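Local coordinates for SusD superfamily protein (Bacteroides thetaiotaomicron, PDB 3MCX) that probably binds glycans at the bacterial outer membrane, as SusD-family lipoproteins do, although its own ligand has not been established, at residues 233-241 against 251-259; 203-211 against 221-229. All blocks are in the same frame, centred on the assembly; numbering follows the deposited sequence. Where two conformers were deposited one is given.

How the interactions relate
Interaction 2 comes first along the chain: helices 201-214 and 218-231 pack as an antiparallel pair in the buried body of the protein, through small side chains and a single polar bridge at one flank. Interaction 1 follows where the chain leaves the second helix; it is partly buried and irregular, joining a loop to the turn that leads into strand 256-260 by one backbone hydrogen bond, serine and glutamate side chains and two tyrosine rings. The two contacts touch. L257, whose CD2 lies on a tyrosine ring in interaction 1, sets CD1 against A206 and approaches V228, while F258 packs on A203, so the strand rests chiefly on helix 201-214.

Interaction 1: residues 233-241 against 251-259; sequences GGRYQLYSY and DFQSESLFE
Y239 and E255 hold each other at both ends. The backbone N of Y239 donates to E255 OE2 (2.8 Å, 172° at the hydrogen), which accepts through its anti lone pair, and E255 N returns a longer bond to Y239 OH, 3.2 Å. Between these bonds the glutamate chain lies over one face of the phenol, with CG 3.4 Å from the ring centroid in a CH-pi contact and the carboxylate stacked only 14° from the ring plane. With an alanine at Y239, E255 N is likely to lose this acceptor, and a gap to open over the glutamate's CG. Next door, Q237 N bonds to S254 O at 3.0 Å. S254 OG, turned between its backbone N and carbonyl carbon (chi1 69°), gives its proton to Q237 O at 2.8 Å. Y236 receives L257 CD2 squarely over one face, 3.5 Å from the ring centroid.

The second shell fixes the polar ends: R388 pairs with OE2 and R355 with OE1 of E255, in salt bridges, S357 also bonds to OE1, and N200 meets Y236 OH. A type I turn from Q253 to S256 leads into strand 256-260, which pairs antiparallel with strand 351-355, with a classic beta bulge where L257 and F258 both face I354; L257 also packs on helices 201-214 and 356-370.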
ATOM      1  N   GLY A 233      17.171   0.012  17.150  1.00  8.48           N
ATOM      2  CA  GLY A 233      17.472  -0.316  18.542  1.00  8.99           C
ATOM      3  C   GLY A 233      16.805  -1.583  19.064  1.00 10.12           C
ATOM      4  O   GLY A 233      16.458  -1.657  20.252  1.00 11.22           O
ATOM      5  N   GLY A 234      16.653  -2.578  18.190  1.00  9.82           N
ATOM      6  CA  GLY A 234      16.027  -3.844  18.542  1.00 10.57           C
ATOM      7  C   GLY A 234      14.529  -3.739  18.761  1.00 10.19           C
ATOM      8  O   GLY A 234      13.938  -4.642  19.325  1.00 12.25           O
ATOM      9  N   ARG A 235      13.904  -2.650  18.322  1.00  9.35           N
ATOM     10  CA  ARG A 235      12.465  -2.485  18.514  1.00  8.88           C
ATOM     11  C   ARG A 235      11.651  -3.313  17.527  1.00  9.46           C
ATOM     12  O   ARG A 235      10.462  -3.607  17.766  1.00 11.06           O
ATOM     13  CB  ARG A 235      12.080  -1.001  18.410  1.00  8.99           C
ATOM     14  CG  ARG A 235      12.602  -0.134  19.533  1.00  8.92           C
ATOM     15  CD  ARG A 235      12.191   1.293  19.314  1.00  8.91           C
ATOM     16  NE  ARG A 235      12.667   2.203  20.342  1.00  8.11           N
ATOM     17  CZ  ARG A 235      13.703   3.036  20.224  1.00  8.77           C
ATOM     18  NH1 ARG A 235      14.466   3.056  19.125  1.00 10.46           N
ATOM     19  NH2 ARG A 235      13.999   3.862  21.225  1.00 10.78           N
ATOM     20  N   TYR A 236      12.286  -3.680  16.407  1.00  8.59           N
ATOM     21  CA  TYR A 236      11.642  -4.440  15.322  1.00  8.12           C
ATOM     22  C   TYR A 236      12.588  -5.547  14.887  1.00  8.53           C
ATOM     23  O   TYR A 236      13.814  -5.391  14.979  1.00  8.73           O
ATOM     24  CB  TYR A 236      11.310  -3.543  14.105  1.00  8.10           C
ATOM     25  CG  TYR A 236      10.502  -2.328  14.512  1.00  8.05           C
ATOM     26  CD1 TYR A 236       9.147  -2.437  14.745  1.00  8.45           C
ATOM     27  CD2 TYR A 236      11.113  -1.094  14.753  1.00  8.00           C
ATOM     28  CE1 TYR A 236       8.401  -1.357  15.181  1.00  8.07           C
ATOM     29  CE2 TYR A 236      10.362   0.000  15.170  1.00  8.48           C
ATOM     30  CZ  TYR A 236       9.020  -0.126  15.387  1.00  7.48           C
ATOM     31  OH  TYR A 236       8.275   0.944  15.845  1.00  8.53           O
ATOM     32  N   GLN A 237      12.023  -6.672  14.446  1.00  8.99           N
ATOM     33  CA  GLN A 237      12.782  -7.884  14.083  0.50  9.49           C
ATOM     34  C   GLN A 237      12.127  -8.545  12.885  1.00  8.86           C
ATOM     35  O   GLN A 237      10.900  -8.689  12.871  1.00  8.57           O
ATOM     36  CB  GLN A 237      12.741  -8.931  15.225  0.50  9.30           C
ATOM     37  CG  GLN A 237      13.657  -8.727  16.390  0.50 13.23           C
ATOM     38  CD  GLN A 237      13.636  -9.917  17.338  0.50 15.93           C
ATOM     39  OE1 GLN A 237      13.062 -10.981  17.029  0.50 18.25           O
ATOM     40  NE2 GLN A 237      14.255  -9.752  18.497  0.50 20.15           N
ATOM     41  N   LEU A 238      12.918  -8.999  11.910  1.00  8.17           N
ATOM     42  CA  LEU A 238      12.395  -9.805  10.809  1.00  7.40           C
ATOM     43  C   LEU A 238      11.833 -11.136  11.357  1.00  7.60           C
ATOM     44  O   LEU A 238      12.386 -11.720  12.311  1.00  6.94           O
ATOM     45  CB  LEU A 238      13.503 -10.088   9.768  1.00  8.37           C
ATOM     46  CG  LEU A 238      13.956  -8.891   8.946  1.00  9.30           C
ATOM     47  CD1 LEU A 238      15.137  -9.317   8.100  1.00  7.83           C
ATOM     48  CD2 LEU A 238      12.827  -8.323   8.063  1.00  8.17           C
ATOM     49  N   TYR A 239      10.739 -11.594  10.763  1.00  7.78           N
ATOM     50  CA  TYR A 239      10.170 -12.902  11.131  1.00  7.94           C
ATOM     51  C   TYR A 239      11.103 -14.023  10.736  1.00  8.25           C
ATOM     52  O   TYR A 239      11.663 -14.026   9.637  1.00  7.80           O
ATOM     53  CB  TYR A 239       8.797 -13.137  10.482  1.00  7.82           C
ATOM     54  CG  TYR A 239       7.804 -12.035  10.844  1.00  7.94           C
ATOM     55  CD1 TYR A 239       7.661 -11.606  12.163  1.00  8.32           C
ATOM     56  CD2 TYR A 239       7.036 -11.442   9.880  1.00  7.62           C
ATOM     57  CE1 TYR A 239       6.778 -10.605  12.489  1.00  9.88           C
ATOM     58  CE2 TYR A 239       6.155 -10.402  10.182  1.00  7.95           C
ATOM     59  CZ  TYR A 239       6.035 -10.009  11.517  1.00 10.15           C
ATOM     60  OH  TYR A 239       5.218  -8.964  11.887  1.00 10.91           O
ATOM     61  N   SER A 240      11.248 -14.989  11.626  1.00  7.11           N
ATOM     62  CA  SER A 240      11.986 -16.228  11.321  1.00  7.24           C
ATOM     63  C   SER A 240      11.116 -17.114  10.433  1.00  7.12           C
ATOM     64  O   SER A 240       9.893 -16.947  10.340  1.00  6.87           O
ATOM     65  CB  SER A 240      12.309 -17.006  12.588  1.00  7.72           C
ATOM     66  OG  SER A 240      11.112 -17.512  13.171  1.00  8.41           O
ATOM     67  N   TYR A 241      11.748 -18.108   9.829  1.00  7.19           N
ATOM     68  CA  TYR A 241      11.045 -19.115   9.037  1.00  6.89           C
ATOM     69  C   TYR A 241      10.008 -19.842   9.906  1.00  7.35           C
ATOM     70  O   TYR A 241       8.877 -20.123   9.465  1.00  6.77           O
ATOM     71  CB  TYR A 241      12.085 -20.088   8.500  1.00  6.60           C
ATOM     72  CG  TYR A 241      11.579 -21.140   7.546  1.00  7.87           C
ATOM     73  CD1 TYR A 241      10.967 -22.284   8.008  1.00 11.68           C
ATOM     74  CD2 TYR A 241      11.745 -20.986   6.185  1.00  9.21           C
ATOM     75  CE1 TYR A 241      10.514 -23.254   7.117  1.00 12.94           C
ATOM     76  CE2 TYR A 241      11.302 -21.944   5.299  1.00  9.92           C
ATOM     77  CZ  TYR A 241      10.693 -23.058   5.761  1.00 11.53           C
ATOM     78  OH  TYR A 241      10.239 -23.987   4.852  1.00 13.38           O
ATOM     79  N   ASP A 251      -2.031  -9.015  16.102  1.00  7.98           N
ATOM     80  CA  ASP A 251      -1.771  -7.569  16.165  1.00  8.41           C
ATOM     81  C   ASP A 251      -0.300  -7.247  16.456  1.00  7.91           C
ATOM     82  O   ASP A 251       0.317  -7.869  17.328  1.00  7.63           O
ATOM     83  CB  ASP A 251      -2.599  -6.936  17.289  1.00  9.41           C
ATOM     84  CG  ASP A 251      -4.084  -6.829  16.976  1.00  9.83           C
ATOM     85  OD1 ASP A 251      -4.547  -7.268  15.907  1.00 11.01           O
ATOM     86  OD2 ASP A 251      -4.772  -6.270  17.840  1.00 13.27           O
ATOM     87  N   PHE A 252       0.234  -6.239  15.778  1.00  7.26           N
ATOM     88  CA  PHE A 252       1.498  -5.585  16.159  1.00  8.23           C
ATOM     89  C   PHE A 252       2.666  -6.555  16.385  1.00  7.62           C
ATOM     90  O   PHE A 252       3.340  -6.512  17.395  1.00  8.45           O
ATOM     91  CB  PHE A 252       1.275  -4.689  17.384  1.00  8.45           C
ATOM     92  CG  PHE A 252       0.119  -3.732  17.213  1.00  8.20           C
ATOM     93  CD1 PHE A 252       0.136  -2.783  16.229  1.00 11.03           C
ATOM     94  CD2 PHE A 252      -0.981  -3.821  18.035  1.00 10.14           C
ATOM     95  CE1 PHE A 252      -0.929  -1.930  16.060  1.00  9.56           C
ATOM     96  CE2 PHE A 252      -2.041  -2.943  17.879  1.00 10.92           C
ATOM     97  CZ  PHE A 252      -2.002  -2.016  16.898  1.00  8.88           C
ATOM     98  N   GLN A 253       2.898  -7.399  15.387  1.00  7.77           N
ATOM     99  CA  GLN A 253       3.997  -8.361  15.415  1.00  8.48           C
ATOM    100  C   GLN A 253       5.296  -7.631  15.064  1.00  7.69           C
ATOM    101  O   GLN A 253       5.281  -6.473  14.690  1.00  7.64           O
ATOM    102  CB  GLN A 253       3.670  -9.543  14.495  1.00  8.48           C
ATOM    103  CG  GLN A 253       2.424 -10.308  14.974  1.00  8.37           C
ATOM    104  CD  GLN A 253       2.623 -10.924  16.361  1.00  9.57           C
ATOM    105  OE1 GLN A 253       3.378 -11.879  16.510  1.00 10.84           O
ATOM    106  NE2 GLN A 253       1.977 -10.351  17.406  1.00  9.17           N
ATOM    107  N   SER A 254       6.413  -8.334  15.212  1.00  7.52           N
ATOM    108  CA  SER A 254       7.723  -7.703  15.307  1.00  7.10           C
ATOM    109  C   SER A 254       8.211  -6.956  14.068  1.00  7.09           C
ATOM    110  O   SER A 254       9.111  -6.130  14.195  1.00  7.92           O
ATOM    111  CB  SER A 254       8.783  -8.729  15.735  1.00  7.95           C
ATOM    112  OG  SER A 254       9.033  -9.676  14.708  1.00  9.11           O
ATOM    113  N   GLU A 255       7.649  -7.223  12.898  1.00  7.19           N
ATOM    114  CA  GLU A 255       8.051  -6.474  11.725  1.00  7.05           C
ATOM    115  C   GLU A 255       7.219  -5.219  11.519  1.00  8.06           C
ATOM    116  O   GLU A 255       7.596  -4.353  10.737  1.00  7.60           O
ATOM    117  CB  GLU A 255       7.930  -7.321  10.452  1.00  7.42           C
ATOM    118  CG  GLU A 255       8.948  -8.447  10.300  1.00  7.20           C
ATOM    119  CD  GLU A 255       9.116  -8.917   8.844  1.00  7.27           C
ATOM    120  OE1 GLU A 255       8.653  -8.225   7.884  1.00  7.40           O
ATOM    121  OE2 GLU A 255       9.725  -9.995   8.682  1.00  6.80           O
ATOM    122  N   SER A 256       6.052  -5.133  12.161  1.00  8.04           N
ATOM    123  CA  SER A 256       5.091  -4.069  11.858  0.70  8.05           C
ATOM    124  C   SER A 256       5.592  -2.709  12.305  1.00  8.43           C
ATOM    125  O   SER A 256       5.872  -2.532  13.500  1.00  9.10           O
ATOM    126  CB  SER A 256       3.776  -4.363  12.578  0.70  8.62           C
ATOM    127  OG  SER A 256       2.841  -3.363  12.249  0.70  8.05           O
ATOM    128  N   LEU A 257       5.718  -1.765  11.374  1.00  7.50           N
ATOM    129  CA  LEU A 257       6.229  -0.435  11.716  1.00  8.11           C
ATOM    130  C   LEU A 257       5.102   0.581  11.903  1.00  9.20           C
ATOM    131  O   LEU A 257       5.195   1.460  12.754  1.00 11.32           O
ATOM    132  CB  LEU A 257       7.219   0.028  10.664  1.00  8.22           C
ATOM    133  CG  LEU A 257       8.522  -0.767  10.591  1.00  8.16           C
ATOM    134  CD1 LEU A 257       9.160  -0.595   9.213  1.00  7.91           C
ATOM    135  CD2 LEU A 257       9.496  -0.301  11.644  1.00 10.93           C
ATOM    136  N   PHE A 258       4.060   0.478  11.095  1.00  8.76           N
ATOM    137  CA  PHE A 258       2.838   1.286  11.257  1.00  8.75           C
ATOM    138  C   PHE A 258       1.681   0.389  10.864  1.00  7.52           C
ATOM    139  O   PHE A 258       1.649  -0.152   9.781  1.00  8.65           O
ATOM    140  CB  PHE A 258       2.914   2.542  10.406  1.00  9.11           C
ATOM    141  CG  PHE A 258       1.639   3.379  10.350  1.00  8.03           C
ATOM    142  CD1 PHE A 258       0.813   3.536  11.456  1.00  9.35           C
ATOM    143  CD2 PHE A 258       1.311   4.041   9.187  1.00  9.77           C
ATOM    144  CE1 PHE A 258      -0.345   4.327  11.370  1.00  8.76           C
ATOM    145  CE2 PHE A 258       0.139   4.849   9.118  1.00  9.07           C
ATOM    146  CZ  PHE A 258      -0.676   4.950  10.198  1.00  9.13           C
ATOM    147  N   GLU A 259       0.734   0.246  11.793  1.00  7.24           N
ATOM    148  CA  GLU A 259      -0.400  -0.654  11.618  1.00  8.16           C
ATOM    149  C   GLU A 259      -1.605  -0.043  12.325  1.00  7.75           C
ATOM    150  O   GLU A 259      -1.509   0.359  13.481  1.00  8.63           O
ATOM    151  CB  GLU A 259      -0.029  -2.014  12.204  1.00  8.79           C
ATOM    152  CG  GLU A 259      -1.137  -3.037  12.309  1.00  9.25           C
ATOM    153  CD  GLU A 259      -0.575  -4.337  12.890  1.00  8.94           C
ATOM    154  OE1 GLU A 259       0.549  -4.730  12.484  1.00 11.67           O
ATOM    155  OE2 GLU A 259      -1.194  -4.954  13.771  1.00  7.33           O
TER

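Interaction 2: residues 203-211 against 221-229; sequences AAQALLSRV and AYDAATDVI
S209 and A225 meet where helices 203-211 and 221-229 come close, with their CB atoms 3.8 Å apart. Small residues allow this approach: the short axes pass 7.7 Å from each other, running antiparallel at 150°, and the CA atoms of S209 and A221 are only 4.3 Å apart. S209 CB sits against A221 O, while A224 CB nestles on the facing backbone, 3.5 Å from Q205 O. The serine hydroxyl makes no bond to helix 218-231. It turns back along its own helix to A206 O, 2.7 Å away and on a lone pair in the carbonyl plane; that oxygen also accepts from R210 N, and N362 ND2 of helix 356-370 bonds to S209 OG. Farther along, V228 CG2 packs against Q205 CB at 3.6 Å.

The flank with Q205 and D227 is polar and partly exposed. Here the glutamine chain folds at chi2 (-75°), bringing its amide across to the neighbouring helix, where NE2 donates to D227 OD2 at 2.8 Å, nearly straight. The bond lies in the amide plane and uses the anti lone pair of OD2, though the carboxylate itself is turned 72° from the amide. Y201 also bonds to OD2 and N231 to OD1, so the aspartate is gripped at both oxygens.

On the buried flank, A206 and A225 lean on V359 of helix 356-370. Two successive antiparallel helices packed in this way form a helical hairpin, consistent with the TPR-like helical scaffold of the SusD family.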
ATOM      1  N   ALA A 203       8.449   4.374  11.448  1.00  6.74           N
ATOM      2  CA  ALA A 203       7.425   4.273  10.419  1.00  7.63           C
ATOM      3  C   ALA A 203       7.617   5.354   9.349  1.00  7.61           C
ATOM      4  O   ALA A 203       7.475   5.108   8.153  1.00  7.91           O
ATOM      5  CB  ALA A 203       6.028   4.420  11.035  1.00  8.63           C
ATOM      6  N   ALA A 204       7.858   6.577   9.797  1.00  7.90           N
ATOM      7  CA  ALA A 204       8.024   7.683   8.868  1.00  7.57           C
ATOM      8  C   ALA A 204       9.257   7.528   7.955  1.00  7.65           C
ATOM      9  O   ALA A 204       9.177   7.783   6.754  1.00  7.81           O
ATOM     10  CB  ALA A 204       8.053   9.051   9.616  1.00  7.55           C
ATOM     11  N   GLN A 205      10.375   7.083   8.501  1.00  7.33           N
ATOM     12  CA  GLN A 205      11.543   6.823   7.661  1.00  7.69           C
ATOM     13  C   GLN A 205      11.270   5.652   6.721  1.00  7.90           C
ATOM     14  O   GLN A 205      11.695   5.703   5.570  1.00  8.53           O
ATOM     15  CB  GLN A 205      12.792   6.558   8.517  1.00  7.94           C
ATOM     16  CG  GLN A 205      13.469   7.797   9.055  1.00  8.33           C
ATOM     17  CD  GLN A 205      14.253   8.531   7.960  1.00  9.66           C
ATOM     18  OE1 GLN A 205      13.670   9.078   7.031  1.00 10.32           O
ATOM     19  NE2 GLN A 205      15.569   8.508   8.056  1.00  8.68           N
ATOM     20  N   ALA A 206      10.566   4.623   7.190  1.00  8.24           N
ATOM     21  CA  ALA A 206      10.184   3.490   6.341  1.00  7.68           C
ATOM     22  C   ALA A 206       9.327   3.983   5.179  1.00  7.95           C
ATOM     23  O   ALA A 206       9.578   3.650   4.016  1.00  7.43           O
ATOM     24  CB  ALA A 206       9.416   2.427   7.163  1.00  8.48           C
ATOM     25  N   LEU A 207       8.333   4.814   5.477  1.00  7.34           N
ATOM     26  CA  LEU A 207       7.483   5.348   4.410  1.00  7.62           C
ATOM     27  C   LEU A 207       8.281   6.240   3.455  1.00  7.31           C
ATOM     28  O   LEU A 207       8.088   6.181   2.223  1.00  7.18           O
ATOM     29  CB  LEU A 207       6.310   6.146   4.984  1.00  7.02           C
ATOM     30  CG  LEU A 207       5.272   5.299   5.720  1.00  8.29           C
ATOM     31  CD1 LEU A 207       4.343   6.243   6.532  1.00  8.62           C
ATOM     32  CD2 LEU A 207       4.511   4.354   4.728  1.00  8.89           C
ATOM     33  N   LEU A 208       9.200   7.043   3.987  1.00  6.88           N
ATOM     34  CA  LEU A 208      10.073   7.821   3.120  1.00  7.19           C
ATOM     35  C   LEU A 208      10.902   6.925   2.194  1.00  7.31           C
ATOM     36  O   LEU A 208      11.131   7.285   1.041  1.00  7.69           O
ATOM     37  CB  LEU A 208      10.972   8.757   3.935  1.00  7.01           C
ATOM     38  CG  LEU A 208      10.339  10.112   4.293  1.00  5.29           C
ATOM     39  CD1 LEU A 208      11.150  10.779   5.455  1.00  5.62           C
ATOM     40  CD2 LEU A 208      10.294  11.019   3.057  1.00  8.29           C
ATOM     41  N   SER A 209      11.336   5.755   2.662  1.00  7.57           N
ATOM     42  CA  SER A 209      12.068   4.843   1.758  1.00  7.15           C
ATOM     43  C   SER A 209      11.204   4.414   0.583  1.00  7.38           C
ATOM     44  O   SER A 209      11.702   4.317  -0.550  1.00  7.79           O
ATOM     45  CB  SER A 209      12.708   3.641   2.474  1.00  6.68           C
ATOM     46  OG  SER A 209      11.766   2.647   2.833  1.00  7.25           O
ATOM     47  N   ARG A 210       9.918   4.168   0.829  1.00  6.96           N
ATOM     48  CA  ARG A 210       8.986   3.837  -0.223  1.00  7.31           C
ATOM     49  C   ARG A 210       8.802   4.999  -1.171  1.00  7.49           C
ATOM     50  O   ARG A 210       8.788   4.817  -2.373  1.00  7.78           O
ATOM     51  CB  ARG A 210       7.655   3.426   0.412  1.00  7.48           C
ATOM     52  CG  ARG A 210       6.554   3.078  -0.601  1.00  7.35           C
ATOM     53  CD  ARG A 210       5.210   2.893   0.051  1.00  7.45           C
ATOM     54  NE  ARG A 210       5.137   1.723   0.913  1.00  8.15           N
ATOM     55  CZ  ARG A 210       4.106   1.440   1.710  1.00  8.77           C
ATOM     56  NH1 ARG A 210       3.082   2.263   1.805  1.00  9.26           N
ATOM     57  NH2 ARG A 210       4.098   0.320   2.406  1.00 10.15           N
ATOM     58  N   VAL A 211       8.579   6.195  -0.612  1.00  7.40           N
ATOM     59  CA  VAL A 211       8.385   7.374  -1.448  1.00  7.14           C
ATOM     60  C   VAL A 211       9.596   7.653  -2.355  1.00  7.19           C
ATOM     61  O   VAL A 211       9.467   7.807  -3.585  1.00  7.69           O
ATOM     62  CB  VAL A 211       8.003   8.616  -0.577  1.00  7.52           C
ATOM     63  CG1 VAL A 211       7.978   9.891  -1.396  1.00  7.22           C
ATOM     64  CG2 VAL A 211       6.684   8.362   0.134  1.00  7.78           C
ATOM     65  N   ALA A 221      16.440   6.940  -0.732  1.00  7.39           N
ATOM     66  CA  ALA A 221      15.702   5.754  -0.319  1.00  6.58           C
ATOM     67  C   ALA A 221      16.583   4.863   0.547  1.00  6.70           C
ATOM     68  O   ALA A 221      16.123   4.316   1.580  1.00  7.53           O
ATOM     69  CB  ALA A 221      15.165   4.978  -1.542  1.00  7.20           C
ATOM     70  N   TYR A 222      17.813   4.672   0.102  1.00  6.82           N
ATOM     71  CA  TYR A 222      18.768   3.833   0.830  1.00  6.94           C
ATOM     72  C   TYR A 222      19.068   4.389   2.214  1.00  7.39           C
ATOM     73  O   TYR A 222      19.141   3.636   3.195  1.00  7.04           O
ATOM     74  CB  TYR A 222      20.081   3.666   0.033  1.00  6.76           C
ATOM     75  CG  TYR A 222      20.950   2.516   0.494  1.00  7.09           C
ATOM     76  CD1 TYR A 222      20.671   1.212   0.077  1.00  6.54           C
ATOM     77  CD2 TYR A 222      22.024   2.714   1.334  1.00  7.47           C
ATOM     78  CE1 TYR A 222      21.439   0.147   0.491  1.00  7.55           C
ATOM     79  CE2 TYR A 222      22.823   1.644   1.742  1.00  6.54           C
ATOM     80  CZ  TYR A 222      22.491   0.360   1.324  1.00  6.76           C
ATOM     81  OH  TYR A 222      23.263  -0.717   1.719  1.00  8.82           O
ATOM     82  N   ASP A 223      19.296   5.696   2.286  1.00  7.23           N
ATOM     83  CA  ASP A 223      19.567   6.324   3.577  1.00  7.32           C
ATOM     84  C   ASP A 223      18.392   6.152   4.553  1.00  7.55           C
ATOM     85  O   ASP A 223      18.609   5.786   5.719  1.00  7.88           O
ATOM     86  CB  ASP A 223      19.971   7.794   3.397  1.00  7.51           C
ATOM     87  CG  ASP A 223      21.338   7.950   2.724  1.00 10.46           C
ATOM     88  OD1 ASP A 223      22.132   7.008   2.731  1.00 14.85           O
ATOM     89  OD2 ASP A 223      21.562   9.011   2.141  1.00 17.69           O
ATOM     90  N   ALA A 224      17.168   6.371   4.084  1.00  7.55           N
ATOM     91  CA  ALA A 224      16.001   6.218   4.952  1.00  6.78           C
ATOM     92  C   ALA A 224      15.830   4.780   5.392  1.00  7.26           C
ATOM     93  O   ALA A 224      15.579   4.509   6.578  1.00  7.46           O
ATOM     94  CB  ALA A 224      14.730   6.726   4.273  1.00  7.29           C
ATOM     95  N   ALA A 225      15.919   3.835   4.443  1.00  7.12           N
ATOM     96  CA  ALA A 225      15.710   2.420   4.765  1.00  6.63           C
ATOM     97  C   ALA A 225      16.788   1.946   5.726  1.00  7.04           C
ATOM     98  O   ALA A 225      16.493   1.280   6.701  1.00  7.11           O
ATOM     99  CB  ALA A 225      15.689   1.557   3.485  1.00  7.17           C
ATOM    100  N   THR A 226      18.049   2.290   5.473  1.00  6.72           N
ATOM    101  CA  THR A 226      19.131   1.817   6.358  1.00  7.32           C
ATOM    102  C   THR A 226      19.113   2.469   7.731  1.00  7.17           C
ATOM    103  O   THR A 226      19.578   1.872   8.704  1.00  7.64           O
ATOM    104  CB  THR A 226      20.540   1.896   5.713  1.00  7.46           C
ATOM    105  OG1 THR A 226      20.826   3.230   5.295  1.00  8.90           O
ATOM    106  CG2 THR A 226      20.667   0.927   4.530  1.00  9.93           C
ATOM    107  N   ASP A 227      18.590   3.684   7.836  1.00  7.31           N
ATOM    108  CA  ASP A 227      18.364   4.267   9.154  1.00  7.32           C
ATOM    109  C   ASP A 227      17.474   3.322   9.965  1.00  6.32           C
ATOM    110  O   ASP A 227      17.854   2.940  11.081  1.00  6.26           O
ATOM    111  CB  ASP A 227      17.727   5.646   9.018  1.00  7.75           C
ATOM    112  CG  ASP A 227      17.591   6.405  10.337  1.00  8.57           C
ATOM    113  OD1 ASP A 227      18.177   6.035  11.366  1.00 10.20           O
ATOM    114  OD2 ASP A 227      16.885   7.425  10.307  1.00  9.16           O
ATOM    115  N   VAL A 228      16.360   2.884   9.385  1.00  6.17           N
ATOM    116  CA  VAL A 228      15.466   1.954  10.095  1.00  6.86           C
ATOM    117  C   VAL A 228      16.177   0.634  10.428  1.00  7.18           C
ATOM    118  O   VAL A 228      16.124   0.145  11.556  1.00  8.37           O
ATOM    119  CB  VAL A 228      14.184   1.684   9.300  1.00  6.90           C
ATOM    120  CG1 VAL A 228      13.292   0.654  10.061  1.00  6.98           C
ATOM    121  CG2 VAL A 228      13.441   3.024   9.020  1.00  7.40           C
ATOM    122  N   ILE A 229      16.842   0.050   9.429  1.00  7.62           N
ATOM    123  CA  ILE A 229      17.484  -1.256   9.569  1.00  7.35           C
ATOM    124  C   ILE A 229      18.565  -1.226  10.636  1.00  6.82           C
ATOM    125  O   ILE A 229      18.602  -2.105  11.509  1.00  8.02           O
ATOM    126  CB  ILE A 229      18.083  -1.690   8.236  1.00  6.69           C
ATOM    127  CG1 ILE A 229      16.986  -1.992   7.223  1.00  7.84           C
ATOM    128  CG2 ILE A 229      19.018  -2.950   8.409  1.00  6.38           C
ATOM    129  CD1 ILE A 229      17.499  -2.067   5.776  1.00  8.25           C
TER